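Local coordinates for protein omega-class glutathione S-transferase (Bombyx mori, PDB 3WD6) that binds glutathione and probably works as a glutathione transferase and glutathione-dependent dehydroascorbate reductase, at residues A[131-134]-A[135-139]; A[155-158]-A[159-163]. All blocks are in the same frame, centred on the assembly; numbering follows the deposited sequence.

How the interactions relate
Two successive helices of the all-helical C-terminal half of a glutathione transferase each carry a run of i to i+4 contacts, in different surroundings. Interaction 1 comes first along the chain, in the last turns of helix 127-138; interaction 2 follows within helix 145-165. Their centres are 22 Å apart and their nearest atoms about 8 Å, so they do not touch each other, although His147 and Tyr151 of the second helix pack against Leu132 of the first. Interaction 1 lies near the glutathione site, with the side chain of Lys138 about 6 Å from the bound glutathione, whereas interaction 2, away from the annotated sites, ties helix 145-165 to its neighbours in the same helical domain.

Interaction 1. Residues A[131-134]-A[135-139]; sequences SLFI and KILKF
Lys135 reaches back one helical turn to Ser131, part of the i to i+4 ladder that ends helix 127-138 in the helical C-terminal half of this glutathione transferase. Its CB lies against two carbonyl oxygens, Ser131 O and Leu132 O; Lys135 CG then runs past Ser131 O at 3.8 Å, and CD keeps near the same oxygen. After this extended run the chain bends at its last torsion (chi4 46°), which swings Lys135 NZ in to Ser131 OG, 3.3 Å away, for a weak hydrogen bond. The backbone amide of Lys135 bonds to Ser131 O as well, so the pair is linked twice. On the next residues, CD1 of Ile136 lies 3.8 Å from CG of Leu132, while CD2 of Leu137 rests 3.8 Å from CZ of Phe133, the two side chains running alongside each other. Near the helix end, the Ile134 methyl CD1 meets the aliphatic chain of Lys138, 3.8 Å from its CE. The bond from Lys138 N to Ile134 O is the least straight of the four backbone bonds joining 131-134 to 135-139 (139° at the hydrogen). Around this turn, Leu132 and Lys135 lean on helix 145-165, Leu137 and Lys138 on helix 228-240, and the Phe133 ring meets Trp185 of helix 177-189.

Interaction 2. Residues A[155-158]-A[159-163]; sequences LDFI and QEQLK
Phe157 and Gln161, one turn apart on an α-helix of the glutathione transferase C-terminal domain, pack side chain on side chain, the Gln161 amide lying over one face of the Phe157 ring. With CG anti to its own backbone N, Phe157 carries its ring beside its carbonyl, on the side where Gln161 follows one turn later. A bend at chi2 (-45°) folds the amide of Gln161 back, and its NE2 comes to 3.7 Å from Phe157 CZ, displaced from the ring centre toward the rim. Amide and ring are inclined by only 28°, so the flat groups lie closer to parallel than to perpendicular. The Gln161 methylene CG adds an off-centre CH-pi contact, 4.3 Å from the centroid of the Phe157 ring. On another side of the helix, Gln159 is extended beyond CG, and its amide is hydrogen-bonded at both ends, OE1 to Leu208 N and NE2 to Lys204 O; Asp156 OD1 is hydrogen-bonded to Tyr205 OH. Leu155 and Ile158 pack against helix 177-189, while Phe157 and Gln161 touch helix 113-125. Beneath these side chains run regular i to i+4 bonds, among them the one from Leu162 N to Ile158 O, 3.0 Å long and 168° at the hydrogen.

Interaction 1. Residues A[131-134]-A[135-139]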
loop_
_atom_site.group_PDB
_atom_site.type_symbol
_atom_site.label_atom_id
_atom_site.label_comp_id
_atom_site.label_asym_id
_atom_site.label_seq_id
_atom_site.Cartn_x
_atom_site.Cartn_y
_atom_site.Cartn_z
ATOM N N SER A 131 -1.955 9.920 -7.149
ATOM C CA SER A 131 -1.324 10.968 -7.949
ATOM C C SER A 131 -1.036 12.239 -7.144
ATOM O O SER A 131 0.075 12.766 -7.174
ATOM C CB SER A 131 -2.209 11.305 -9.154
ATOM O OG SER A 131 -1.562 12.254 -9.977
ATOM N N LEU A 132 -2.035 12.734 -6.429
ATOM C CA LEU A 132 -1.826 13.920 -5.611
ATOM C C LEU A 132 -0.706 13.713 -4.602
ATOM O O LEU A 132 0.122 14.613 -4.408
ATOM C CB LEU A 132 -3.104 14.310 -4.869
ATOM C CG LEU A 132 -2.917 15.581 -4.040
ATOM C CD1 LEU A 132 -2.581 16.760 -4.956
ATOM C CD2 LEU A 132 -4.145 15.885 -3.202
ATOM N N PHE A 133 -0.695 12.544 -3.955
ATOM C CA PHE A 133 0.286 12.249 -2.903
ATOM C C PHE A 133 1.713 12.279 -3.452
ATOM O O PHE A 133 2.575 12.959 -2.911
ATOM C CB PHE A 133 -0.044 10.920 -2.191
ATOM C CG PHE A 133 1.176 10.142 -1.700
ATOM C CD1 PHE A 133 1.677 9.061 -2.428
ATOM C CD2 PHE A 133 1.803 10.463 -0.503
ATOM C CE1 PHE A 133 2.747 8.354 -1.998
ATOM C CE2 PHE A 133 2.904 9.719 -0.097
ATOM C CZ PHE A 133 3.351 8.666 -0.879
ATOM N N ILE A 134 1.950 11.567 -4.546
ATOM C CA ILE A 134 3.270 11.555 -5.163
ATOM C C ILE A 134 3.692 12.929 -5.732
ATOM O O ILE A 134 4.884 13.256 -5.748
ATOM C CB ILE A 134 3.381 10.450 -6.238
ATOM C CG1 ILE A 134 4.811 10.371 -6.783
ATOM C CG2 ILE A 134 2.384 10.696 -7.370
ATOM C CD1 ILE A 134 5.859 9.980 -5.752
ATOM N N LYS A 135 2.729 13.735 -6.181
ATOM C CA LYS A 135 3.045 15.089 -6.641
ATOM C C LYS A 135 3.421 15.981 -5.474
ATOM O O LYS A 135 4.420 16.697 -5.527
ATOM C CB LYS A 135 1.874 15.715 -7.395
ATOM C CG LYS A 135 1.922 15.544 -8.907
ATOM C CD LYS A 135 0.628 16.072 -9.555
ATOM C CE LYS A 135 0.528 15.643 -11.010
ATOM N NZ LYS A 135 0.874 14.191 -11.161
ATOM N N ILE A 136 2.615 15.956 -4.421
ATOM C CA ILE A 136 2.892 16.795 -3.260
ATOM C C ILE A 136 4.233 16.419 -2.657
ATOM O O ILE A 136 4.995 17.268 -2.190
ATOM C CB ILE A 136 1.810 16.633 -2.199
ATOM C CG1 ILE A 136 0.517 17.294 -2.690
ATOM C CG2 ILE A 136 2.276 17.211 -0.869
ATOM C CD1 ILE A 136 -0.572 17.395 -1.637
ATOM N N LEU A 137 4.515 15.127 -2.697
ATOM C CA LEU A 137 5.740 14.584 -2.145
ATOM C C LEU A 137 6.999 14.965 -2.937
ATOM O O LEU A 137 8.007 15.312 -2.329
ATOM C CB LEU A 137 5.625 13.057 -2.036
ATOM C CG LEU A 137 6.649 12.357 -1.149
ATOM C CD1 LEU A 137 6.515 12.829 0.287
ATOM C CD2 LEU A 137 6.487 10.843 -1.244
ATOM N N LYS A 138 6.946 14.915 -4.272
ATOM C CA LYS A 138 8.165 15.019 -5.102
ATOM C C LYS A 138 8.189 16.145 -6.143
ATOM O O LYS A 138 9.252 16.456 -6.693
ATOM C CB LYS A 138 8.457 13.687 -5.828
ATOM C CG LYS A 138 8.768 12.501 -4.919
ATOM C CD LYS A 138 9.565 11.436 -5.682
ATOM C CE LYS A 138 9.552 10.089 -4.957
ATOM N NZ LYS A 138 10.282 9.019 -5.708
ATOM N N PHE A 139 7.028 16.729 -6.436
ATOM C CA PHE A 139 6.921 17.785 -7.451
ATOM C C PHE A 139 5.949 18.850 -6.963
ATOM O O PHE A 139 5.132 19.362 -7.732
ATOM C CB PHE A 139 6.444 17.201 -8.794
ATOM C CG PHE A 139 6.989 15.814 -9.089
ATOM C CD1 PHE A 139 8.320 15.628 -9.459
ATOM C CD2 PHE A 139 6.166 14.694 -8.991
ATOM C CE1 PHE A 139 8.818 14.344 -9.723
ATOM C CE2 PHE A 139 6.655 13.406 -9.257
ATOM C CZ PHE A 139 7.980 13.233 -9.621
#

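Interaction 2. Residues A[155-158]-A[159-163]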
loop_
_atom_site.group_PDB
_atom_site.type_symbol
_atom_site.label_atom_id
_atom_site.label_comp_id
_atom_site.label_asym_id
_atom_site.label_seq_id
_atom_site.Cartn_x
_atom_site.Cartn_y
_atom_site.Cartn_z
ATOM N N LEU A 155 -12.290 10.873 -3.487
ATOM C CA LEU A 155 -12.830 10.619 -2.160
ATOM C C LEU A 155 -14.361 10.510 -2.204
ATOM O O LEU A 155 -14.932 9.578 -1.626
ATOM C CB LEU A 155 -12.399 11.714 -1.190
ATOM C CG LEU A 155 -10.883 11.937 -1.119
ATOM C CD1 LEU A 155 -10.574 13.152 -0.262
ATOM C CD2 LEU A 155 -10.161 10.695 -0.598
ATOM N N ASP A 156 -15.014 11.448 -2.899
ATOM C CA ASP A 156 -16.467 11.440 -3.007
ATOM C C ASP A 156 -16.961 10.084 -3.492
ATOM O O ASP A 156 -17.892 9.499 -2.919
ATOM C CB ASP A 156 -16.970 12.534 -3.966
ATOM C CG ASP A 156 -16.744 13.941 -3.432
ATOM O OD1 ASP A 156 -16.564 14.105 -2.202
ATOM O OD2 ASP A 156 -16.756 14.896 -4.253
ATOM N N PHE A 157 -16.340 9.598 -4.563
ATOM C CA PHE A 157 -16.779 8.367 -5.209
ATOM C C PHE A 157 -16.646 7.210 -4.234
ATOM O O PHE A 157 -17.579 6.412 -4.068
ATOM C CB PHE A 157 -15.954 8.098 -6.468
ATOM C CG PHE A 157 -16.342 6.843 -7.196
ATOM C CD1 PHE A 157 -17.346 6.868 -8.154
ATOM C CD2 PHE A 157 -15.693 5.637 -6.942
ATOM C CE1 PHE A 157 -17.711 5.720 -8.848
ATOM C CE2 PHE A 157 -16.056 4.475 -7.634
ATOM C CZ PHE A 157 -17.069 4.521 -8.598
ATOM N N ILE A 158 -15.494 7.131 -3.574
ATOM C CA ILE A 158 -15.231 6.032 -2.654
ATOM C C ILE A 158 -16.189 6.050 -1.453
ATOM O O ILE A 158 -16.843 5.041 -1.151
ATOM C CB ILE A 158 -13.770 6.022 -2.216
ATOM C CG1 ILE A 158 -12.890 5.801 -3.451
ATOM C CG2 ILE A 158 -13.544 4.930 -1.180
ATOM C CD1 ILE A 158 -11.395 5.844 -3.178
ATOM N N GLN A 159 -16.297 7.204 -0.797
ATOM C CA GLN A 159 -17.264 7.369 0.278
ATOM C C GLN A 159 -18.665 6.950 -0.151
ATOM O O GLN A 159 -19.353 6.248 0.589
ATOM C CB GLN A 159 -17.291 8.808 0.775
ATOM C CG GLN A 159 -18.074 9.003 2.070
ATOM C CD GLN A 159 -17.781 10.359 2.682
ATOM O OE1 GLN A 159 -17.358 10.472 3.853
ATOM N NE2 GLN A 159 -17.990 11.399 1.891
ATOM N N GLU A 160 -19.085 7.370 -1.341
ATOM C CA GLU A 160 -20.423 7.011 -1.826
ATOM C C GLU A 160 -20.592 5.482 -1.986
ATOM O O GLU A 160 -21.635 4.926 -1.628
ATOM C CB GLU A 160 -20.771 7.778 -3.122
ATOM C CG GLU A 160 -22.271 7.773 -3.510
ATOM C CD GLU A 160 -23.187 8.494 -2.480
ATOM O OE1 GLU A 160 -22.693 9.363 -1.707
ATOM O OE2 GLU A 160 -24.414 8.197 -2.446
ATOM N N GLN A 161 -19.566 4.805 -2.502
ATOM C CA GLN A 161 -19.620 3.360 -2.597
ATOM C C GLN A 161 -19.844 2.739 -1.211
ATOM O O GLN A 161 -20.706 1.836 -1.037
ATOM C CB GLN A 161 -18.341 2.818 -3.230
ATOM C CG GLN A 161 -18.113 3.295 -4.656
ATOM C CD GLN A 161 -19.377 3.219 -5.488
ATOM O OE1 GLN A 161 -20.006 2.164 -5.590
ATOM N NE2 GLN A 161 -19.775 4.349 -6.059
ATOM N N LEU A 162 -19.083 3.230 -0.226
ATOM C CA LEU A 162 -19.243 2.776 1.150
ATOM C C LEU A 162 -20.656 3.107 1.634
ATOM O O LEU A 162 -21.369 2.248 2.179
ATOM C CB LEU A 162 -18.171 3.398 2.056
ATOM C CG LEU A 162 -18.006 2.854 3.495
ATOM C CD1 LEU A 162 -17.613 1.386 3.512
ATOM C CD2 LEU A 162 -16.973 3.665 4.271
ATOM N N LYS A 163 -21.085 4.340 1.410
ATOM C CA LYS A 163 -22.431 4.715 1.812
ATOM C C LYS A 163 -23.466 3.769 1.220
ATOM O O LYS A 163 -24.317 3.246 1.944
ATOM C CB LYS A 163 -22.757 6.149 1.396
ATOM C CG LYS A 163 -24.118 6.651 1.907
ATOM C CD LYS A 163 -24.354 8.095 1.461
ATOM C CE LYS A 163 -25.722 8.593 1.892
ATOM N NZ LYS A 163 -26.454 9.187 0.735
#